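Local coordinates for PilY2 protein (Pseudomonas aeruginosa, PDB 3TDQ) that probably takes part in the biogenesis of type 4 fimbriae (pili), though its molecular role is not established, at residues A[32-37]-A[42-47]; A[23-28]-A[64-69]. One frame throughout, in Å; residues are numbered along the deposited sequence.

Contact 1: residues A[32-37]-A[42-47]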
# COMPACT_ATOMS: atom_id res chain seq x y z
N LEU A 32 -1.68 -10.30 -12.62
CA LEU A 32 -1.53 -10.26 -11.17
C LEU A 32 -1.08 -11.68 -10.76
O LEU A 32 -1.91 -12.56 -10.53
CB LEU A 32 -2.82 -9.79 -10.48
CG LEU A 32 -2.80 -9.64 -8.95
CD1 LEU A 32 -1.59 -8.84 -8.45
CD2 LEU A 32 -4.06 -8.94 -8.49
N PRO A 33 0.24 -11.94 -10.79
CA PRO A 33 0.74 -13.31 -10.52
C PRO A 33 0.61 -13.67 -9.05
O PRO A 33 0.47 -12.79 -8.21
CB PRO A 33 2.22 -13.25 -10.97
CG PRO A 33 2.61 -11.85 -10.83
CD PRO A 33 1.35 -11.01 -11.05
N ASN A 34 0.65 -14.98 -8.75
CA ASN A 34 0.56 -15.48 -7.36
C ASN A 34 1.72 -14.98 -6.50
O ASN A 34 1.59 -14.93 -5.29
CB ASN A 34 0.56 -17.03 -7.37
CG ASN A 34 -0.63 -17.68 -8.05
OD1 ASN A 34 -1.66 -17.02 -8.37
ND2 ASN A 34 -0.49 -18.98 -8.34
N SER A 35 2.86 -14.58 -7.13
CA SER A 35 4.05 -14.07 -6.45
C SER A 35 3.84 -12.65 -5.88
O SER A 35 4.64 -12.23 -5.07
CB SER A 35 5.26 -14.12 -7.39
OG SER A 35 5.03 -13.34 -8.55
N THR A 36 2.74 -11.93 -6.26
CA THR A 36 2.42 -10.61 -5.67
C THR A 36 1.66 -10.96 -4.41
O THR A 36 0.47 -11.32 -4.47
CB THR A 36 1.67 -9.73 -6.66
OG1 THR A 36 2.53 -9.61 -7.80
CG2 THR A 36 1.30 -8.35 -6.08
N VAL A 37 2.37 -10.91 -3.28
CA VAL A 37 1.89 -11.35 -1.98
C VAL A 37 2.00 -10.22 -0.93
O VAL A 37 2.97 -9.47 -0.91
CB VAL A 37 2.70 -12.62 -1.56
CG1 VAL A 37 2.30 -13.14 -0.19
CG2 VAL A 37 2.61 -13.73 -2.60
N PRO A 42 -1.63 -14.24 -1.50
CA PRO A 42 -1.59 -13.63 -2.85
C PRO A 42 -2.67 -12.56 -2.99
O PRO A 42 -3.84 -12.78 -2.66
CB PRO A 42 -1.82 -14.82 -3.80
CG PRO A 42 -1.44 -16.01 -3.01
CD PRO A 42 -1.84 -15.70 -1.58
N SER A 43 -2.26 -11.36 -3.43
CA SER A 43 -3.18 -10.22 -3.61
C SER A 43 -4.31 -10.53 -4.61
O SER A 43 -5.37 -9.93 -4.55
CB SER A 43 -2.43 -8.98 -4.07
OG SER A 43 -1.41 -8.64 -3.13
N LEU A 44 -4.06 -11.49 -5.54
CA LEU A 44 -5.05 -11.92 -6.52
C LEU A 44 -6.37 -12.38 -5.85
O LEU A 44 -7.44 -12.16 -6.39
CB LEU A 44 -4.45 -13.08 -7.36
CG LEU A 44 -5.32 -13.65 -8.49
CD1 LEU A 44 -5.57 -12.62 -9.59
CD2 LEU A 44 -4.71 -14.91 -9.05
N PHE A 45 -6.28 -12.97 -4.65
CA PHE A 45 -7.44 -13.48 -3.93
C PHE A 45 -7.99 -12.48 -2.92
O PHE A 45 -9.03 -12.74 -2.33
CB PHE A 45 -7.11 -14.82 -3.25
CG PHE A 45 -6.83 -15.89 -4.28
CD1 PHE A 45 -7.87 -16.60 -4.89
CD2 PHE A 45 -5.52 -16.19 -4.66
CE1 PHE A 45 -7.60 -17.58 -5.86
CE2 PHE A 45 -5.25 -17.15 -5.64
CZ PHE A 45 -6.30 -17.85 -6.22
N GLN A 46 -7.35 -11.31 -2.77
CA GLN A 46 -7.79 -10.25 -1.86
C GLN A 46 -8.59 -9.17 -2.59
O GLN A 46 -9.57 -8.66 -2.04
CB GLN A 46 -6.58 -9.60 -1.16
CG GLN A 46 -5.83 -10.57 -0.24
CD GLN A 46 -6.70 -11.22 0.80
OE1 GLN A 46 -7.17 -10.58 1.75
NE2 GLN A 46 -6.85 -12.53 0.70
N VAL A 47 -8.17 -8.80 -3.82
CA VAL A 47 -8.89 -7.80 -4.61
C VAL A 47 -10.23 -8.40 -5.07
O VAL A 47 -10.34 -9.60 -5.27
CB VAL A 47 -8.09 -7.20 -5.80
CG1 VAL A 47 -6.89 -6.41 -5.29
CG2 VAL A 47 -7.66 -8.27 -6.81
O HOH W 1 -1.33 -12.23 -6.28
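With CG anti to the backbone N (chi1 -178°), Leu-32 extends its branched end over the backbone of Leu-44, and Leu-44, held in the same first torsion (chi1 -178°), lays its own branch back along Leu-32. CD2 of Leu-32 rests 3.7 Å from CA of Leu-44, while CD1 of Leu-44 lies 4.0 Å from CB of Leu-32; CG2 of Val-47 touches the same CD2 of Leu-32 from the end of segment 42-47. On the outer side, the Leu-44 CD2 methyl passes aslant OD1 of Asn-34, an oxygen whose hydrogen bond is to the side chain of Asn-21.

The polar half of the contact centres on the carbonyl of Thr-36. The amide of Ser-43 donates to it in a nearly straight bond, Ser-43 N to Thr-36 O 2.9 Å, from 17° off the carbonyl plane. A water donates to the same oxygen and also to O of Pro-33, 2.7 Å away, and accepts from N of Leu-44 at 2.9 Å. Pro-42, which forms a non-hydrogen-bonded antiparallel pair with Val-37 in the small two-stranded hairpin, adds a CA-H...O contact to Thr-36 O. The type I turn from Pro-33 to Thr-36, closed by the Thr-36 amide on O of Pro-33, brings that oxygen and O of Thr-36 to the same water, and segment 42-47 turns back so that the amides of Gln-46 and Val-47 both reach O of Ser-43.

Thr-36 O thus receives one amide and one water proton, and beside this direct bond the water links the carbonyls of Pro-33 and Thr-36 to the amide of Leu-44. The two loops flanking the hairpin are held by leucine packing with a hydrated backbone network directly beside it.

Contact 2: residues A[23-28]-A[64-69]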
# COMPACT_ATOMS: atom_id res chain seq x y z
N VAL A 23 -6.39 -9.12 -13.60
CA VAL A 23 -7.19 -8.17 -12.87
C VAL A 23 -7.57 -7.04 -13.84
O VAL A 23 -6.75 -6.56 -14.64
CB VAL A 23 -6.53 -7.69 -11.55
CG1 VAL A 23 -5.32 -6.78 -11.80
CG2 VAL A 23 -7.54 -6.97 -10.65
N ASP A 24 -8.83 -6.67 -13.80
CA ASP A 24 -9.40 -5.60 -14.61
C ASP A 24 -9.59 -4.38 -13.69
O ASP A 24 -10.39 -4.42 -12.75
CB ASP A 24 -10.71 -6.09 -15.24
CG ASP A 24 -11.66 -5.09 -15.84
OD1 ASP A 24 -11.39 -3.86 -15.74
OD2 ASP A 24 -12.70 -5.52 -16.37
N ILE A 25 -8.83 -3.32 -13.97
CA ILE A 25 -8.86 -2.05 -13.24
C ILE A 25 -9.22 -0.96 -14.24
O ILE A 25 -8.46 -0.74 -15.20
CB ILE A 25 -7.50 -1.76 -12.51
CG1 ILE A 25 -7.14 -2.90 -11.52
CG2 ILE A 25 -7.53 -0.39 -11.79
CD1 ILE A 25 -5.69 -2.86 -11.04
N ASP A 26 -10.38 -0.28 -14.03
CA ASP A 26 -10.86 0.80 -14.92
C ASP A 26 -10.87 0.34 -16.41
O ASP A 26 -10.55 1.13 -17.30
CB ASP A 26 -10.02 2.10 -14.77
CG ASP A 26 -10.00 2.74 -13.37
OD1 ASP A 26 -10.90 2.43 -12.56
OD2 ASP A 26 -9.10 3.57 -13.11
N HIS A 27 -11.25 -0.93 -16.65
CA HIS A 27 -11.40 -1.55 -17.99
C HIS A 27 -10.07 -1.78 -18.71
O HIS A 27 -10.08 -2.07 -19.90
CB HIS A 27 -12.39 -0.75 -18.88
CG HIS A 27 -13.59 -0.29 -18.12
ND1 HIS A 27 -14.50 -1.19 -17.60
CD2 HIS A 27 -13.94 0.96 -17.74
CE1 HIS A 27 -15.40 -0.46 -16.95
NE2 HIS A 27 -15.10 0.85 -17.02
N ARG A 28 -8.94 -1.69 -17.99
CA ARG A 28 -7.61 -2.08 -18.50
C ARG A 28 -7.25 -3.41 -17.84
O ARG A 28 -7.72 -3.67 -16.73
CB ARG A 28 -6.53 -1.02 -18.22
CG ARG A 28 -6.56 0.19 -19.17
CD ARG A 28 -7.60 1.21 -18.77
NE ARG A 28 -7.63 2.35 -19.69
CZ ARG A 28 -8.55 3.31 -19.67
NH1 ARG A 28 -9.55 3.26 -18.80
NH2 ARG A 28 -8.50 4.30 -20.54
N SER A 64 0.94 -5.93 -18.60
CA SER A 64 1.93 -5.46 -17.62
C SER A 64 1.64 -6.10 -16.27
O SER A 64 0.48 -6.45 -15.99
CB SER A 64 1.97 -3.95 -17.54
OG SER A 64 2.67 -3.50 -18.70
N THR A 65 2.69 -6.35 -15.48
CA THR A 65 2.62 -7.13 -14.26
C THR A 65 2.59 -6.26 -13.01
O THR A 65 3.52 -5.49 -12.78
CB THR A 65 3.83 -8.10 -14.22
OG1 THR A 65 3.79 -8.90 -15.39
CG2 THR A 65 3.81 -9.03 -13.00
N ILE A 66 1.54 -6.42 -12.20
CA ILE A 66 1.42 -5.71 -10.92
C ILE A 66 2.23 -6.51 -9.89
O ILE A 66 1.94 -7.69 -9.66
CB ILE A 66 -0.06 -5.49 -10.50
CG1 ILE A 66 -0.75 -4.45 -11.42
CG2 ILE A 66 -0.14 -5.06 -9.01
CD1 ILE A 66 -2.28 -4.31 -11.24
N THR A 67 3.25 -5.86 -9.30
CA THR A 67 4.11 -6.52 -8.30
C THR A 67 3.80 -5.99 -6.90
O THR A 67 4.31 -6.53 -5.92
CB THR A 67 5.60 -6.34 -8.65
OG1 THR A 67 5.89 -4.94 -8.69
CG2 THR A 67 5.98 -6.99 -9.98
N ASP A 68 2.95 -4.96 -6.80
CA ASP A 68 2.58 -4.33 -5.51
C ASP A 68 1.20 -3.71 -5.63
O ASP A 68 0.98 -2.89 -6.52
CB ASP A 68 3.63 -3.25 -5.12
CG ASP A 68 3.56 -2.74 -3.68
OD1 ASP A 68 2.73 -3.25 -2.91
OD2 ASP A 68 4.35 -1.84 -3.32
N ILE A 69 0.25 -4.12 -4.78
CA ILE A 69 -1.09 -3.54 -4.86
C ILE A 69 -1.67 -3.36 -3.45
O ILE A 69 -1.57 -4.25 -2.61
CB ILE A 69 -2.03 -4.35 -5.81
CG1 ILE A 69 -3.40 -3.65 -6.02
CG2 ILE A 69 -2.15 -5.83 -5.40
CD1 ILE A 69 -4.19 -4.13 -7.33
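Ile-66 sets its CD1 methyl against two side chains of segment 23-28, lying 3.7 Å from CD1 of Ile-25 and 4.0 Å from CG1 of Val-23. The setting is the hydrophobic interior of a strongly curved antiparallel sheet, consistent with the OB-like fold of the clan to which the PilY2 family belongs. Strands 22-25 and 65-71 are not neighbours in this sheet; strands 6-17 and 52-58 come between them. Curvature nevertheless brings their inner faces together, and the short segments run almost perpendicular, at 87°, with their axes 10.4 Å apart. That spacing is bridged by side chains alone.

Ile-25 and Ile-66 meet tip to tip. Each has CG1 anti to its own carbonyl carbon and an extended second torsion (chi2 166° and 171°), which carries CD1 well out from the backbone. Val-23, by contrast, crosses Ile-66 at about a right angle. Tyr-55 of strand 52-58 and Tyr-30 of strand 28-31 pack against both Ile-25 and Ile-66, adding aromatic side chains to the cluster; Tyr-55 also touches Ile-69.

A type I' turn from Ile-25 to Arg-28 reverses the chain into strand 28-31, which brings Tyr-30 back to the cluster. Ile-69 completes the apolar contact beyond Ile-66: its CD1 meets CD1 of Ile-25 end-on at 4.2 Å.

Both contacts are largely buried, but contact 2 is wholly apolar and lies deeper, between two strands of the curved sheet, whereas contact 1 joins loops beside the small hairpin, includes a water and reaches the surface at Asn-34. Segment 64-69 ties them together: the hydroxyl OG1 of Thr-36 lies 2.7 Å from O of Ile-66, a probable hydrogen bond, and CB of Ser-43 packs on CG2 of Ile-69. Leu-32 also touches Val-23, so the leucine packing of contact 1 runs into the isoleucine cluster of contact 2. Along the chain, contact 1 is nested within the loop that contact 2 closes, and both contacts reach the second subunit.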